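Local coordinates for putative uncharacterized protein (Ustilago maydis, PDB 4GNX) that probably serves as the large subunit of replication protein A, binding single-stranded DNA through OB-fold domains, one of which carries a zinc ribbon, at residues Thr309-Ser313 with Glu314-Lys318; Asn321-His324 with Glu325-Arg329; Gly371-Ala374 with Gly375-His378. All blocks are in the same frame, centred on the assembly; numbering follows the deposited sequence.

Contact 1: residues Thr309-Ser313 with Glu314-Lys318. With ZN (zinc ion), chain I; nucleotides of chain G.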
loop_
_atom_site.group_PDB
_atom_site.type_symbol
_atom_site.label_atom_id
_atom_site.label_comp_id
_atom_site.label_asym_id
_atom_site.label_seq_id
_atom_site.Cartn_x
_atom_site.Cartn_y
_atom_site.Cartn_z
ATOM N N THR C 309 -21.013 20.721 -24.338
ATOM C CA THR C 309 -21.741 21.957 -24.051
ATOM C C THR C 309 -23.023 21.630 -23.288
ATOM O O THR C 309 -23.886 20.912 -23.790
ATOM C CB THR C 309 -22.113 22.717 -25.343
ATOM O OG1 THR C 309 -22.979 21.896 -26.140
ATOM C CG2 THR C 309 -20.880 23.077 -26.153
ATOM N N ALA C 310 -23.141 22.182 -22.082
ATOM C CA ALA C 310 -24.221 21.829 -21.143
ATOM C C ALA C 310 -25.182 22.974 -20.785
ATOM O O ALA C 310 -24.870 24.152 -20.984
ATOM C CB ALA C 310 -23.629 21.206 -19.877
ATOM N N CYS C 311 -26.340 22.606 -20.231
ATOM C CA CYS C 311 -27.439 23.536 -19.965
ATOM C C CYS C 311 -27.118 24.516 -18.856
ATOM O O CYS C 311 -26.622 24.118 -17.799
ATOM C CB CYS C 311 -28.690 22.746 -19.599
ATOM S SG CYS C 311 -30.140 23.680 -19.032
ATOM N N ALA C 312 -27.431 25.789 -19.095
ATOM C CA ALA C 312 -27.150 26.858 -18.129
ATOM C C ALA C 312 -28.184 26.974 -16.990
ATOM O O ALA C 312 -28.194 27.959 -16.244
ATOM C CB ALA C 312 -26.969 28.188 -18.850
ATOM N N SER C 313 -29.038 25.960 -16.847
ATOM C CA SER C 313 -30.019 25.939 -15.762
ATOM C C SER C 313 -29.352 25.514 -14.478
ATOM O O SER C 313 -28.514 24.609 -14.477
ATOM C CB SER C 313 -31.178 24.980 -16.054
ATOM O OG SER C 313 -32.208 25.604 -16.802
ATOM N N GLU C 314 -29.730 26.183 -13.393
ATOM C CA GLU C 314 -29.357 25.778 -12.045
ATOM C C GLU C 314 -29.752 24.316 -11.829
ATOM O O GLU C 314 -30.896 23.926 -12.099
ATOM C CB GLU C 314 -30.029 26.701 -11.009
ATOM C CG GLU C 314 -29.952 26.243 -9.554
ATOM C CD GLU C 314 -28.529 26.076 -9.036
ATOM O OE1 GLU C 314 -27.587 26.636 -9.647
ATOM O OE2 GLU C 314 -28.350 25.380 -8.009
ATOM N N GLY C 315 -28.793 23.512 -11.379
ATOM C CA GLY C 315 -29.047 22.109 -11.074
ATOM C C GLY C 315 -29.023 21.174 -12.270
ATOM O O GLY C 315 -28.798 19.970 -12.099
ATOM N N CYS C 316 -29.241 21.724 -13.471
ATOM C CA CYS C 316 -29.329 20.940 -14.724
ATOM C C CYS C 316 -28.004 20.854 -15.510
ATOM O O CYS C 316 -27.280 21.855 -15.655
ATOM C CB CYS C 316 -30.461 21.477 -15.616
ATOM S SG CYS C 316 -30.824 20.512 -17.107
ATOM N N ASN C 317 -27.712 19.649 -16.014
ATOM C CA ASN C 317 -26.449 19.355 -16.706
ATOM C C ASN C 317 -26.589 18.705 -18.083
ATOM O O ASN C 317 -25.579 18.433 -18.736
ATOM C CB ASN C 317 -25.564 18.426 -15.863
ATOM C CG ASN C 317 -25.284 18.960 -14.477
ATOM O OD1 ASN C 317 -25.360 20.166 -14.220
ATOM N ND2 ASN C 317 -24.944 18.050 -13.565
ATOM N N LYS C 318 -27.820 18.427 -18.512
ATOM C CA LYS C 318 -28.066 17.769 -19.802
ATOM C C LYS C 318 -27.324 18.498 -20.937
ATOM O O LYS C 318 -27.063 19.690 -20.838
ATOM C CB LYS C 318 -29.584 17.656 -20.059
ATOM C CG LYS C 318 -30.000 17.275 -21.482
ATOM C CD LYS C 318 -29.559 15.869 -21.915
ATOM C CE LYS C 318 -29.207 15.807 -23.407
ATOM N NZ LYS C 318 -29.258 14.436 -23.997
HETATM ZN ZN ZN I . -31.628 21.926 -18.799
ATOM P P DT G 13 -28.283 15.310 -16.084
ATOM O OP1 DT G 13 -28.054 16.641 -16.689
ATOM O OP2 DT G 13 -29.669 14.770 -16.050
ATOM O "O5'" DT G 13 -27.328 14.248 -16.797
ATOM C "C5'" DT G 13 -26.964 14.346 -18.192
ATOM C "C4'" DT G 13 -25.487 14.637 -18.343
ATOM O "O4'" DT G 13 -24.862 14.740 -17.052
ATOM C "C3'" DT G 13 -24.679 13.573 -19.078
ATOM O "O3'" DT G 13 -24.554 13.943 -20.447
ATOM C "C2'" DT G 13 -23.286 13.702 -18.485
ATOM C "C1'" DT G 13 -23.471 14.476 -17.186
ATOM N N1 DT G 13 -23.045 13.730 -15.997
ATOM C C2 DT G 13 -22.347 14.390 -15.008
ATOM O O2 DT G 13 -22.040 15.570 -15.079
ATOM N N3 DT G 13 -22.013 13.608 -13.928
ATOM C C4 DT G 13 -22.304 12.269 -13.743
ATOM O O4 DT G 13 -21.935 11.698 -12.719
ATOM C C5 DT G 13 -23.042 11.643 -14.822
ATOM C C7 DT G 13 -23.405 10.196 -14.714
ATOM C C6 DT G 13 -23.373 12.397 -15.877
ATOM P P DT G 14 -25.533 13.321 -21.524
ATOM O OP1 DT G 14 -26.644 14.298 -21.685
ATOM O OP2 DT G 14 -25.829 11.906 -21.187
ATOM O "O5'" DT G 14 -24.535 13.351 -22.762
ATOM C "C5'" DT G 14 -23.599 14.430 -22.912
ATOM C "C4'" DT G 14 -22.735 14.182 -24.124
ATOM O "O4'" DT G 14 -21.547 13.477 -23.706
ATOM C "C3'" DT G 14 -23.394 13.311 -25.193
ATOM O "O3'" DT G 14 -23.082 13.730 -26.522
ATOM C "C2'" DT G 14 -22.850 11.922 -24.921
ATOM C "C1'" DT G 14 -21.509 12.166 -24.251
ATOM N N1 DT G 14 -21.249 11.222 -23.148
ATOM C C2 DT G 14 -20.163 10.380 -23.253
ATOM O O2 DT G 14 -19.392 10.401 -24.200
ATOM N N3 DT G 14 -20.007 9.514 -22.196
ATOM C C4 DT G 14 -20.814 9.407 -21.077
ATOM O O4 DT G 14 -20.547 8.583 -20.207
ATOM C C5 DT G 14 -21.940 10.316 -21.037
ATOM C C7 DT G 14 -22.873 10.270 -19.868
ATOM C C6 DT G 14 -22.099 11.163 -22.062
#
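Nearly the same torsion at Cys-311 and Cys-316, chi1 173° and -173°, turns each SG away from its own backbone N and brings the two sulfurs together on one zinc ion. This is half of the Cys4 site in the zinc ribbon that interrupts the OB fold after strand 290-310; Cys-330 and Cys-333 supply the other half. The Cys-311 SG to zinc distance is 2.3 Å, and the Cys-311 SG and Cys-316 SG atoms lie 3.8 Å apart, as two ligands on one metal. The chain reverses on its way to Cys-316 through a type II turn that runs from Ser-313 to Cys-316 itself, with Gly-315 taking the positive phi of its third position. The turn is closed by Cys-316 N donating to Ser-313 O at 3.1 Å, the donor standing well above the carbonyl plane. Across the turn Ser-313 CB meets Cys-316 CB at 3.6 Å, while Ser-313 OG is hydrogen-bonded to Tyr-337 OH, which ties this loop to strand 335-337. Closer to the root of the loop, Cys-311 N donates to Lys-318 O at 3.1 Å, approaching almost in line with the carbonyl bond, and Ala-310 CA adds a CA-H...O contact to the same oxygen. Here the returning chain lies beside the end of the strand. The outer side of the returning arm faces the bound DNA. Asn-317 N makes a weak hydrogen bond to OP1 of DT13 of chain G, although the position of that oxygen is uncertain. The Lys-318 side chain, bent at chi2 and chi3, runs along the next phosphate, with CD 3.3 Å and NZ 3.5 Å from OP1 of DT14 of chain G.

Contact 2: residues Asn321-His324 with Glu325-Arg329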
loop_
_atom_site.group_PDB
_atom_site.type_symbol
_atom_site.label_atom_id
_atom_site.label_comp_id
_atom_site.label_asym_id
_atom_site.label_seq_id
_atom_site.Cartn_x
_atom_site.Cartn_y
_atom_site.Cartn_z
ATOM N N ASN C 321 -27.901 21.838 -27.611
ATOM C CA ASN C 321 -27.498 21.976 -29.013
ATOM C C ASN C 321 -27.966 23.275 -29.606
ATOM O O ASN C 321 -28.928 23.878 -29.127
ATOM C CB ASN C 321 -28.025 20.827 -29.852
ATOM C CG ASN C 321 -27.512 19.493 -29.373
ATOM O OD1 ASN C 321 -26.364 19.102 -29.648
ATOM N ND2 ASN C 321 -28.349 18.786 -28.628
ATOM N N LEU C 322 -27.268 23.705 -30.650
ATOM C CA LEU C 322 -27.649 24.876 -31.416
ATOM C C LEU C 322 -29.037 24.700 -32.008
ATOM O O LEU C 322 -29.309 23.667 -32.626
ATOM C CB LEU C 322 -26.655 25.097 -32.543
ATOM C CG LEU C 322 -25.339 25.703 -32.090
ATOM C CD1 LEU C 322 -24.403 25.776 -33.282
ATOM C CD2 LEU C 322 -25.583 27.078 -31.482
ATOM N N ASP C 323 -29.909 25.697 -31.802
ATOM C CA ASP C 323 -31.255 25.716 -32.388
ATOM C C ASP C 323 -31.242 26.461 -33.734
ATOM O O ASP C 323 -30.177 26.679 -34.306
ATOM C CB ASP C 323 -32.272 26.312 -31.405
ATOM C CG ASP C 323 -31.994 27.765 -31.070
ATOM O OD1 ASP C 323 -31.276 28.442 -31.834
ATOM O OD2 ASP C 323 -32.514 28.243 -30.041
ATOM N N HIS C 324 -32.403 26.856 -34.247
ATOM C CA HIS C 324 -32.430 27.510 -35.560
ATOM C C HIS C 324 -32.056 28.972 -35.522
ATOM O O HIS C 324 -31.615 29.522 -36.530
ATOM C CB HIS C 324 -33.763 27.291 -36.253
ATOM C CG HIS C 324 -33.972 25.876 -36.748
ATOM N ND1 HIS C 324 -34.479 25.603 -37.967
ATOM C CD2 HIS C 324 -33.731 24.644 -36.137
ATOM C CE1 HIS C 324 -34.560 24.267 -38.129
ATOM N NE2 HIS C 324 -34.100 23.682 -37.010
ATOM N N GLU C 325 -32.221 29.607 -34.360
ATOM C CA GLU C 325 -31.764 30.982 -34.134
ATOM C C GLU C 325 -30.354 30.985 -33.569
ATOM O O GLU C 325 -29.945 31.944 -32.921
ATOM C CB GLU C 325 -32.712 31.735 -33.189
ATOM C CG GLU C 325 -33.745 32.599 -33.889
ATOM C CD GLU C 325 -34.739 31.787 -34.698
ATOM O OE1 GLU C 325 -34.791 30.560 -34.470
ATOM O OE2 GLU C 325 -35.472 32.362 -35.555
ATOM N N ASN C 326 -29.621 29.901 -33.820
ATOM C CA ASN C 326 -28.217 29.719 -33.378
ATOM C C ASN C 326 -27.977 29.881 -31.892
ATOM O O ASN C 326 -26.876 30.218 -31.458
ATOM C CB ASN C 326 -27.236 30.597 -34.174
ATOM C CG ASN C 326 -27.187 30.232 -35.641
ATOM O OD1 ASN C 326 -27.090 29.057 -36.016
ATOM N ND2 ASN C 326 -27.264 31.250 -36.488
ATOM N N ASN C 327 -29.012 29.629 -31.112
ATOM C CA ASN C 327 -28.898 29.635 -29.677
ATOM C C ASN C 327 -28.733 28.222 -29.183
ATOM O O ASN C 327 -29.015 27.281 -29.912
ATOM C CB ASN C 327 -30.132 30.290 -29.073
ATOM C CG ASN C 327 -30.135 31.787 -29.280
ATOM O OD1 ASN C 327 -29.078 32.426 -29.162
ATOM N ND2 ASN C 327 -31.312 32.361 -29.605
ATOM N N TRP C 328 -28.266 28.077 -27.951
ATOM C CA TRP C 328 -28.133 26.758 -27.352
ATOM C C TRP C 328 -29.396 26.319 -26.660
ATOM O O TRP C 328 -29.780 26.912 -25.648
ATOM C CB TRP C 328 -26.937 26.729 -26.414
ATOM C CG TRP C 328 -25.656 26.859 -27.191
ATOM C CD1 TRP C 328 -24.948 28.017 -27.478
ATOM C CD2 TRP C 328 -24.919 25.792 -27.852
ATOM N NE1 TRP C 328 -23.845 27.741 -28.228
ATOM C CE2 TRP C 328 -23.769 26.426 -28.488
ATOM C CE3 TRP C 328 -25.073 24.418 -27.949
ATOM C CZ2 TRP C 328 -22.830 25.697 -29.196
ATOM C CZ3 TRP C 328 -24.121 23.698 -28.664
ATOM C CH2 TRP C 328 -23.025 24.328 -29.271
ATOM N N ARG C 329 -30.047 25.279 -27.203
ATOM C CA ARG C 329 -31.297 24.753 -26.634
ATOM C C ARG C 329 -31.156 23.502 -25.731
ATOM O O ARG C 329 -30.523 22.508 -26.126
ATOM C CB ARG C 329 -32.356 24.516 -27.729
ATOM C CG ARG C 329 -33.644 23.900 -27.192
ATOM C CD ARG C 329 -34.878 24.205 -28.027
ATOM N NE ARG C 329 -36.108 24.055 -27.228
ATOM C CZ ARG C 329 -36.814 22.926 -27.107
ATOM N NH1 ARG C 329 -36.444 21.817 -27.740
ATOM N NH2 ARG C 329 -37.899 22.900 -26.348
#
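Leu-322 lays its CD2 methyl over one face of the Trp-328 indole, 3.8 Å from the centroid of the five-membered ring and 19° off its normal, a CH-pi contact; Leu-322 CG reaches the benzene part near CZ2. The two residues are a non-hydrogen-bonded pair of the antiparallel hairpin formed by strands 321-322 and 328-330. One step along, Asn-321 and Arg-329 exchange both backbone hydrogen bonds, Asn-321 N to Arg-329 O being 3.1 Å. At the other end the chain turns through a type I turn, Asp-323 to Asn-326, whose last residue, Asn-326, has positive phi, as in a 3:5 hairpin with a G1 bulge. Asp-323 N donates to Asn-327 O at 2.6 Å. With chi1 at 63°, the Asp-323 carboxylate folds back over the turn, so that OD1 accepts from Asn-327 N at 2.7 Å, met from above the carboxylate plane. Its other oxygen, OD2, is hydrogen-bonded to Ser-336 OG on strand 335-337, and the Arg-329 guanidinium forms salt bridges with Asp-334 and Glu-331. The Asp-323 carboxylate thus substitutes for a backbone acceptor at the bulge, and the N-H donated to OD1 would be expected to favour its ionised form.

Contact 3: residues Gly371-Ala374 with Gly375-His378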
loop_
_atom_site.group_PDB
_atom_site.type_symbol
_atom_site.label_atom_id
_atom_site.label_comp_id
_atom_site.label_asym_id
_atom_site.label_seq_id
_atom_site.Cartn_x
_atom_site.Cartn_y
_atom_site.Cartn_z
ATOM N N GLY C 371 -6.663 20.819 -13.442
ATOM C CA GLY C 371 -6.310 22.021 -12.684
ATOM C C GLY C 371 -7.039 23.210 -13.259
ATOM O O GLY C 371 -6.544 24.336 -13.205
ATOM N N MET C 372 -8.227 22.947 -13.802
ATOM C CA MET C 372 -8.944 23.916 -14.608
ATOM C C MET C 372 -10.365 23.443 -14.842
ATOM O O MET C 372 -10.592 22.260 -15.070
ATOM C CB MET C 372 -8.253 23.993 -15.945
ATOM C CG MET C 372 -8.235 25.355 -16.556
ATOM S SD MET C 372 -7.404 25.263 -18.140
ATOM C CE MET C 372 -5.767 24.742 -17.619
ATOM N N SER C 373 -11.325 24.353 -14.779
ATOM C CA SER C 373 -12.699 24.031 -15.153
ATOM C C SER C 373 -12.768 23.838 -16.663
ATOM O O SER C 373 -11.892 24.317 -17.396
ATOM C CB SER C 373 -13.642 25.155 -14.758
ATOM O OG SER C 373 -13.524 26.230 -15.678
ATOM N N ALA C 374 -13.808 23.152 -17.127
ATOM C CA ALA C 374 -13.971 22.905 -18.567
ATOM C C ALA C 374 -14.129 24.199 -19.379
ATOM O O ALA C 374 -13.728 24.262 -20.550
ATOM C CB ALA C 374 -15.123 21.946 -18.835
ATOM N N GLY C 375 -14.695 25.223 -18.738
ATOM C CA GLY C 375 -14.808 26.551 -19.326
ATOM C C GLY C 375 -13.444 27.164 -19.567
ATOM O O GLY C 375 -13.177 27.698 -20.652
ATOM N N GLU C 376 -12.576 27.066 -18.557
ATOM C CA GLU C 376 -11.220 27.622 -18.622
ATOM C C GLU C 376 -10.386 26.927 -19.709
ATOM O O GLU C 376 -9.578 27.551 -20.412
ATOM C CB GLU C 376 -10.524 27.480 -17.267
ATOM C CG GLU C 376 -11.087 28.314 -16.119
ATOM C CD GLU C 376 -10.458 27.971 -14.760
ATOM O OE1 GLU C 376 -10.668 26.839 -14.259
ATOM O OE2 GLU C 376 -9.761 28.840 -14.175
ATOM N N LEU C 377 -10.588 25.625 -19.833
ATOM C CA LEU C 377 -9.897 24.842 -20.829
ATOM C C LEU C 377 -10.293 25.278 -22.230
ATOM O O LEU C 377 -9.437 25.471 -23.100
ATOM C CB LEU C 377 -10.234 23.370 -20.644
ATOM C CG LEU C 377 -9.093 22.376 -20.783
ATOM C CD1 LEU C 377 -9.622 21.187 -21.550
ATOM C CD2 LEU C 377 -7.867 22.959 -21.470
ATOM N N HIS C 378 -11.607 25.430 -22.421
ATOM C CA HIS C 378 -12.222 25.822 -23.687
ATOM C C HIS C 378 -11.647 27.106 -24.206
ATOM O O HIS C 378 -11.233 27.189 -25.353
ATOM C CB HIS C 378 -13.728 25.944 -23.487
ATOM C CG HIS C 378 -14.474 26.322 -24.732
ATOM N ND1 HIS C 378 -14.994 27.547 -24.913
ATOM C CD2 HIS C 378 -14.758 25.593 -25.888
ATOM C CE1 HIS C 378 -15.585 27.607 -26.124
ATOM N NE2 HIS C 378 -15.446 26.410 -26.718
#
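Ser-373 and Glu-376 grip each other in a capping box at the start of helix 374-381. In one direction Glu-376 N donates to Ser-373 OG at 3.1 Å; in the other, Ser-373 N donates to Glu-376 OE1 at 2.6 Å, nearly straight at 169° and on the anti lone pair, away from the second carboxylate oxygen. A weak bond from Ser-373 OG to Glu-376 OE1 adds a second donor on that oxygen. The serine hydroxyl can serve because chi1 of 77° sets OG between its backbone N and carbonyl carbon, facing the first turn. Behind the cap, Leu-377 N bonds to Ser-373 O in its carbonyl plane and His-378 N to Ala-374 O, beginning the regular helical ladder. The Met-372 side chain crosses that of Glu-376 at a slant, its CG against Glu-376 CB and its SD 4.1 Å from Leu-377 CD2. Farther out, Met-372 O is hydrogen-bonded to Tyr-344 OH, Leu-377 and Ala-374 pack on Tyr-307 and Tyr-344 of the OB-fold strands, and His-378 stacks on Tyr-342. The box satisfies the Glu-376 amide at the helix start, where no preceding turn supplies a carbonyl, and the negative carboxylate beside the N terminus would interact favourably with the helix dipole.

Following the chain, strand 290-310 leaves the OB-fold sheet and runs directly into contact 1, which closes the first zinc-binding loop. Contact 2 then closes the hairpin of strands 321-322 and 328-330, the first two strands of the small sheet of the ribbon. These two touch, Thr-309 OG1 lying 3.3 Å from Trp-328 CZ3, so the hairpin rests against the end of the strand. The chain returns to the OB fold through strands 341-352 and 355-362 and helix 363-370, after which contact 3 starts helix 374-381. All three are in series, neither nested nor crossed; the nearest atoms of contacts 1 and 3 are about 6 Å apart, without touching, and contact 3 packs its helix on strands 290-310 and 341-352.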